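Local coordinates for putative branched chain amino acid ABC transporter, periplasmic amino acid-binding protein (Brucella ovis, PDB 4XFK), which probably binds branched-chain and related small amino acids in the periplasm as the receptor component of an ABC-type amino-acid transport system, at residues A[349-363]-A[372-386]. The protein carries 1 engineered substitution. Sequence-based numbering, arbitrary orientation.
Sequences QAKFPMVVQEVSKKA and YGFLPFKTFTGDESI. With ACT (acetate ion), chain C.
Phe377 and Lys378 both face Val356, a classic beta bulge in the antiparallel hairpin that joins strand 354-360 to strand 373-380 in this periplasmic binding protein. Such a bulge sets two residues of one strand against one of the other, shifting the register by one. The extra residue is accommodated at one carbonyl: Val356 O takes a nearly straight bond from Phe377 N (2.9 Å, 175°) and a weak one from Lys378 N. Because CG of Phe377 sits between its own backbone N and carbonyl carbon (chi1 64°), the ring folds back over the partner strand. One ring face receives Val356 O, its edge meets Glu358 N, and Phe377 CZ lies 3.4 Å from Val356 CG1. The Glu358 carboxylate stands almost perpendicular to the ring, 89° between planes, and Lys152 of helix 138-152 adds a cation-pi contact. Beyond the bulge the pairing recovers, with Glu358 and Leu375 exchanging two backbone bonds.

Opposite the face of Val356 and Glu358, Val355, Gln357 and Val359 line the sheet. Val355 CG1 lies against Pro376 CB, and Val359 CG2 meets Phe374 CE2, 3.7 Å away. Gln357 sends NE2 back to Val355 O and also to Thr266, while OE1 accepts from Asn269 and touches Phe374 CB; this network fixes the rotation of its amide. On its other flank, strand 354-360 pairs antiparallel with strand 263-266, and strand 373-380 is added at the edge of the larger mixed sheet.

Where strand 354-360 ends, Ser360 to Ala363 form a type I turn, and Ser360 OG accepts from Lys362 N, an ST turn. Lys361 CG makes a CH-pi contact over one Tyr372 ring face, 3.8 Å from the centroid. At the hairpin's opposite end, helix 382-385 begins with a capping box between Thr381 and Glu384. Beside it, Lys351 NZ forms a salt bridge with Asp383 OD1 at 2.9 Å.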
loop_
_atom_site.group_PDB
_atom_site.type_symbol
_atom_site.label_atom_id
_atom_site.label_comp_id
_atom_site.label_asym_id
_atom_site.label_seq_id
_atom_site.Cartn_x
_atom_site.Cartn_y
_atom_site.Cartn_z
ATOM N N GLN A 349 10.355 -2.916 7.399
ATOM C CA GLN A 349 8.966 -3.246 7.119
ATOM C C GLN A 349 8.129 -2.917 8.355
ATOM O O GLN A 349 8.429 -3.387 9.455
ATOM C CB GLN A 349 8.835 -4.737 6.778
ATOM C CG GLN A 349 7.407 -5.218 6.626
ATOM C CD GLN A 349 6.668 -4.481 5.518
ATOM O OE1 GLN A 349 7.100 -4.465 4.357
ATOM N NE2 GLN A 349 5.548 -3.860 5.870
ATOM N N ALA A 350 7.095 -2.095 8.188
ATOM C CA ALA A 350 6.221 -1.760 9.310
ATOM C C ALA A 350 5.386 -2.962 9.749
ATOM O O ALA A 350 5.055 -3.840 8.937
ATOM C CB ALA A 350 5.318 -0.585 8.966
ATOM N N LYS A 351 5.071 -2.983 11.044
ATOM C CA LYS A 351 4.260 -4.020 11.679
ATOM C C LYS A 351 2.919 -3.410 12.065
ATOM O O LYS A 351 2.876 -2.396 12.764
ATOM C CB LYS A 351 4.969 -4.569 12.916
ATOM C CG LYS A 351 4.212 -5.706 13.573
ATOM C CD LYS A 351 5.126 -6.603 14.388
ATOM C CE LYS A 351 5.477 -5.995 15.711
ATOM N NZ LYS A 351 6.232 -7.003 16.511
ATOM N N PHE A 352 1.829 -4.023 11.608
ATOM C CA PHE A 352 0.492 -3.467 11.792
ATOM C C PHE A 352 -0.535 -4.563 11.532
ATOM O O PHE A 352 -0.231 -5.546 10.863
ATOM C CB PHE A 352 0.269 -2.306 10.811
ATOM C CG PHE A 352 0.705 -2.615 9.407
ATOM C CD1 PHE A 352 -0.096 -3.394 8.573
ATOM C CD2 PHE A 352 1.926 -2.169 8.929
ATOM C CE1 PHE A 352 0.313 -3.736 7.310
ATOM C CE2 PHE A 352 2.342 -2.500 7.649
ATOM C CZ PHE A 352 1.530 -3.281 6.835
ATOM N N PRO A 353 -1.757 -4.400 12.060
ATOM C CA PRO A 353 -2.804 -5.393 11.797
ATOM C C PRO A 353 -3.327 -5.361 10.360
ATOM O O PRO A 353 -3.215 -4.349 9.661
ATOM C CB PRO A 353 -3.936 -4.999 12.768
ATOM C CG PRO A 353 -3.385 -3.952 13.649
ATOM C CD PRO A 353 -2.209 -3.335 12.969
ATOM N N MET A 354 -3.902 -6.485 9.935
ATOM C CA MET A 354 -4.560 -6.609 8.641
ATOM C C MET A 354 -5.991 -7.087 8.831
ATOM O O MET A 354 -6.270 -7.933 9.674
ATOM C CB MET A 354 -3.793 -7.582 7.743
ATOM C CG MET A 354 -2.450 -7.041 7.259
ATOM S SD MET A 354 -2.606 -5.634 6.120
ATOM C CE MET A 354 -3.142 -6.483 4.636
ATOM N N VAL A 355 -6.896 -6.540 8.034
ATOM C CA VAL A 355 -8.307 -6.854 8.137
ATOM C C VAL A 355 -8.784 -7.451 6.832
ATOM O O VAL A 355 -8.677 -6.823 5.775
ATOM C CB VAL A 355 -9.122 -5.578 8.403
ATOM C CG1 VAL A 355 -10.569 -5.925 8.719
ATOM C CG2 VAL A 355 -8.501 -4.812 9.528
ATOM N N VAL A 356 -9.317 -8.664 6.907
ATOM C CA VAL A 356 -9.869 -9.321 5.732
ATOM C C VAL A 356 -11.367 -9.037 5.676
ATOM O O VAL A 356 -12.066 -9.133 6.688
ATOM C CB VAL A 356 -9.571 -10.829 5.723
ATOM C CG1 VAL A 356 -9.831 -11.388 4.339
ATOM C CG2 VAL A 356 -8.114 -11.068 6.118
ATOM N N GLN A 357 -11.835 -8.666 4.485
ATOM C CA GLN A 357 -13.149 -8.058 4.299
ATOM C C GLN A 357 -13.879 -8.671 3.112
ATOM O O GLN A 357 -13.249 -9.032 2.106
ATOM C CB GLN A 357 -12.988 -6.559 4.045
ATOM C CG GLN A 357 -12.292 -5.800 5.170
ATOM C CD GLN A 357 -11.589 -4.552 4.683
ATOM O OE1 GLN A 357 -12.232 -3.601 4.241
ATOM N NE2 GLN A 357 -10.259 -4.545 4.767
ATOM N N GLU A 358 -15.205 -8.764 3.219
ATOM C CA GLU A 358 -16.034 -9.295 2.139
ATOM C C GLU A 358 -16.992 -8.227 1.630
ATOM O O GLU A 358 -17.443 -7.380 2.397
ATOM C CB GLU A 358 -16.826 -10.506 2.629
ATOM C CG GLU A 358 -17.801 -10.194 3.761
ATOM C CD GLU A 358 -18.558 -11.410 4.238
ATOM O OE1 GLU A 358 -19.386 -11.930 3.466
ATOM O OE2 GLU A 358 -18.322 -11.840 5.384
ATOM N N VAL A 359 -17.307 -8.263 0.340
ATOM C CA VAL A 359 -18.302 -7.345 -0.202
ATOM C C VAL A 359 -19.695 -7.830 0.202
ATOM O O VAL A 359 -20.072 -8.968 -0.090
ATOM C CB VAL A 359 -18.187 -7.239 -1.729
ATOM C CG1 VAL A 359 -19.236 -6.276 -2.271
ATOM C CG2 VAL A 359 -16.773 -6.790 -2.113
ATOM N N SER A 360 -20.447 -6.965 0.879
ATOM C CA SER A 360 -21.688 -7.363 1.531
ATOM C C SER A 360 -22.618 -6.174 1.700
ATOM O O SER A 360 -22.166 -5.049 1.904
ATOM C CB SER A 360 -21.383 -7.954 2.909
ATOM O OG SER A 360 -22.573 -8.192 3.645
ATOM N N LYS A 361 -23.921 -6.429 1.634
ATOM C CA LYS A 361 -24.905 -5.388 1.892
ATOM C C LYS A 361 -24.909 -5.005 3.366
ATOM O O LYS A 361 -25.466 -3.973 3.741
ATOM C CB LYS A 361 -26.303 -5.849 1.486
ATOM C CG LYS A 361 -26.527 -5.914 -0.007
ATOM C CD LYS A 361 -27.973 -6.265 -0.296
ATOM C CE LYS A 361 -28.252 -6.296 -1.781
ATOM N NZ LYS A 361 -29.696 -6.542 -2.017
ATOM N N LYS A 362 -24.298 -5.840 4.203
ATOM C CA LYS A 362 -24.268 -5.585 5.637
ATOM C C LYS A 362 -23.277 -4.481 6.024
ATOM O O LYS A 362 -23.350 -3.959 7.127
ATOM C CB LYS A 362 -23.943 -6.865 6.407
ATOM C CG LYS A 362 -25.017 -7.945 6.317
ATOM C CD LYS A 362 -24.543 -9.246 6.959
ATOM C CE LYS A 362 -25.583 -10.352 6.818
ATOM N NZ LYS A 362 -25.940 -10.615 5.393
ATOM N N ALA A 363 -22.356 -4.123 5.130
ATOM C CA ALA A 363 -21.358 -3.104 5.444
ATOM C C ALA A 363 -22.020 -1.761 5.715
ATOM O O ALA A 363 -22.913 -1.351 4.980
ATOM C CB ALA A 363 -20.366 -2.979 4.302
ATOM N N TYR A 372 -23.720 -2.279 -1.620
ATOM C CA TYR A 372 -22.656 -3.100 -1.049
ATOM C C TYR A 372 -21.493 -2.267 -0.535
ATOM O O TYR A 372 -21.177 -1.224 -1.091
ATOM C CB TYR A 372 -22.118 -4.070 -2.106
ATOM C CG TYR A 372 -23.122 -5.121 -2.536
ATOM C CD1 TYR A 372 -24.040 -4.874 -3.555
ATOM C CD2 TYR A 372 -23.152 -6.359 -1.915
ATOM C CE1 TYR A 372 -24.966 -5.836 -3.936
ATOM C CE2 TYR A 372 -24.066 -7.327 -2.289
ATOM C CZ TYR A 372 -24.968 -7.064 -3.299
ATOM O OH TYR A 372 -25.871 -8.041 -3.655
ATOM N N GLY A 373 -20.834 -2.754 0.511
ATOM C CA GLY A 373 -19.560 -2.207 0.929
ATOM C C GLY A 373 -18.685 -3.314 1.467
ATOM O O GLY A 373 -19.040 -4.496 1.406
ATOM N N PHE A 374 -17.547 -2.929 2.026
ATOM C CA PHE A 374 -16.607 -3.882 2.583
ATOM C C PHE A 374 -16.893 -4.125 4.055
ATOM O O PHE A 374 -16.878 -3.206 4.862
ATOM C CB PHE A 374 -15.180 -3.402 2.320
ATOM C CG PHE A 374 -14.821 -3.449 0.865
ATOM C CD1 PHE A 374 -15.081 -2.372 0.031
ATOM C CD2 PHE A 374 -14.282 -4.605 0.312
ATOM C CE1 PHE A 374 -14.782 -2.435 -1.330
ATOM C CE2 PHE A 374 -13.980 -4.666 -1.040
ATOM C CZ PHE A 374 -14.231 -3.580 -1.859
ATOM N N LEU A 375 -17.179 -5.381 4.385
ATOM C CA LEU A 375 -17.530 -5.786 5.739
ATOM C C LEU A 375 -16.378 -6.620 6.282
ATOM O O LEU A 375 -16.010 -7.628 5.681
ATOM C CB LEU A 375 -18.799 -6.638 5.704
ATOM C CG LEU A 375 -19.309 -7.156 7.050
ATOM C CD1 LEU A 375 -20.015 -6.049 7.803
ATOM C CD2 LEU A 375 -20.234 -8.363 6.859
ATOM N N PRO A 376 -15.792 -6.200 7.416
ATOM C CA PRO A 376 -14.669 -6.956 7.982
ATOM C C PRO A 376 -15.129 -8.271 8.608
ATOM O O PRO A 376 -16.193 -8.300 9.230
ATOM C CB PRO A 376 -14.131 -6.016 9.066
ATOM C CG PRO A 376 -15.320 -5.217 9.495
ATOM C CD PRO A 376 -16.198 -5.069 8.275
ATOM N N PHE A 377 -14.348 -9.340 8.449
ATOM C CA PHE A 377 -14.690 -10.607 9.102
ATOM C C PHE A 377 -13.540 -11.269 9.867
ATOM O O PHE A 377 -13.764 -12.227 10.605
ATOM C CB PHE A 377 -15.348 -11.598 8.127
ATOM C CG PHE A 377 -14.459 -12.043 6.995
ATOM C CD1 PHE A 377 -13.549 -13.078 7.171
ATOM C CD2 PHE A 377 -14.563 -11.455 5.740
ATOM C CE1 PHE A 377 -12.742 -13.499 6.127
ATOM C CE2 PHE A 377 -13.759 -11.874 4.699
ATOM C CZ PHE A 377 -12.859 -12.907 4.887
ATOM N N LYS A 378 -12.321 -10.766 9.691
ATOM C CA LYS A 378 -11.161 -11.300 10.401
ATOM C C LYS A 378 -10.079 -10.240 10.493
ATOM O O LYS A 378 -9.721 -9.629 9.492
ATOM C CB LYS A 378 -10.605 -12.544 9.690
ATOM C CG LYS A 378 -9.307 -13.093 10.282
ATOM C CD LYS A 378 -9.512 -13.613 11.700
ATOM C CE LYS A 378 -8.221 -14.182 12.271
ATOM N NZ LYS A 378 -8.379 -14.651 13.678
ATOM N N THR A 379 -9.559 -10.020 11.693
ATOM C CA THR A 379 -8.413 -9.136 11.867
ATOM C C THR A 379 -7.239 -9.938 12.391
ATOM O O THR A 379 -7.352 -10.635 13.401
ATOM C CB THR A 379 -8.708 -7.992 12.843
ATOM O OG1 THR A 379 -9.705 -7.134 12.283
ATOM C CG2 THR A 379 -7.444 -7.183 13.111
ATOM N N PHE A 380 -6.120 -9.856 11.683
ATOM C CA PHE A 380 -4.881 -10.461 12.138
ATOM C C PHE A 380 -4.065 -9.400 12.851
ATOM O O PHE A 380 -3.969 -8.267 12.383
ATOM C CB PHE A 380 -4.090 -11.020 10.957
ATOM C CG PHE A 380 -4.740 -12.195 10.299
ATOM C CD1 PHE A 380 -4.714 -13.445 10.909
ATOM C CD2 PHE A 380 -5.365 -12.065 9.070
ATOM C CE1 PHE A 380 -5.316 -14.544 10.308
ATOM C CE2 PHE A 380 -5.961 -13.163 8.455
ATOM C CZ PHE A 380 -5.941 -14.405 9.077
ATOM N N THR A 381 -3.473 -9.766 13.981
ATOM C CA THR A 381 -2.619 -8.835 14.717
ATOM C C THR A 381 -1.369 -8.505 13.904
ATOM O O THR A 381 -1.080 -9.150 12.895
ATOM C CB THR A 381 -2.151 -9.432 16.057
ATOM O OG1 THR A 381 -1.319 -10.564 15.789
ATOM C CG2 THR A 381 -3.332 -9.850 16.916
ATOM N N GLY A 382 -0.631 -7.491 14.344
ATOM C CA GLY A 382 0.651 -7.161 13.746
ATOM C C GLY A 382 1.588 -8.360 13.698
ATOM O O GLY A 382 2.181 -8.659 12.663
ATOM N N ASP A 383 1.699 -9.082 14.810
ATOM C CA ASP A 383 2.550 -10.269 14.833
ATOM C C ASP A 383 2.076 -11.350 13.853
ATOM O O ASP A 383 2.886 -12.044 13.235
ATOM C CB ASP A 383 2.650 -10.833 16.251
ATOM C CG ASP A 383 3.529 -9.985 17.154
ATOM O OD1 ASP A 383 4.458 -9.335 16.631
ATOM O OD2 ASP A 383 3.297 -9.969 18.383
ATOM N N GLU A 384 0.763 -11.489 13.710
ATOM C CA GLU A 384 0.200 -12.452 12.777
ATOM C C GLU A 384 0.352 -12.017 11.322
ATOM O O GLU A 384 0.383 -12.861 10.423
ATOM C CB GLU A 384 -1.276 -12.712 13.104
ATOM C CG GLU A 384 -1.500 -13.520 14.382
ATOM C CD GLU A 384 -2.964 -13.583 14.799
ATOM O OE1 GLU A 384 -3.727 -12.672 14.435
ATOM O OE2 GLU A 384 -3.363 -14.543 15.497
ATOM N N SER A 385 0.458 -10.710 11.094
ATOM C CA SER A 385 0.423 -10.162 9.734
ATOM C C SER A 385 1.791 -9.999 9.079
ATOM O O SER A 385 1.957 -10.291 7.890
ATOM C CB SER A 385 -0.308 -8.815 9.714
ATOM O OG SER A 385 -1.653 -8.949 10.130
ATOM N N ILE A 386 2.761 -9.494 9.833
ATOM C CA ILE A 386 4.049 -9.168 9.232
ATOM C C ILE A 386 4.753 -10.423 8.703
ATOM O O ILE A 386 4.701 -11.488 9.325
ATOM C CB ILE A 386 4.950 -8.376 10.217
ATOM C CG1 ILE A 386 6.107 -7.722 9.455
ATOM C CG2 ILE A 386 5.439 -9.266 11.396
ATOM C CD1 ILE A 386 6.906 -6.737 10.281
HETATM C C ACT C . -13.369 -7.865 12.503
HETATM O O ACT C . -13.923 -8.957 12.775
HETATM O OXT ACT C . -12.308 -7.952 11.847
HETATM C CH3 ACT C . -13.945 -6.542 12.920
#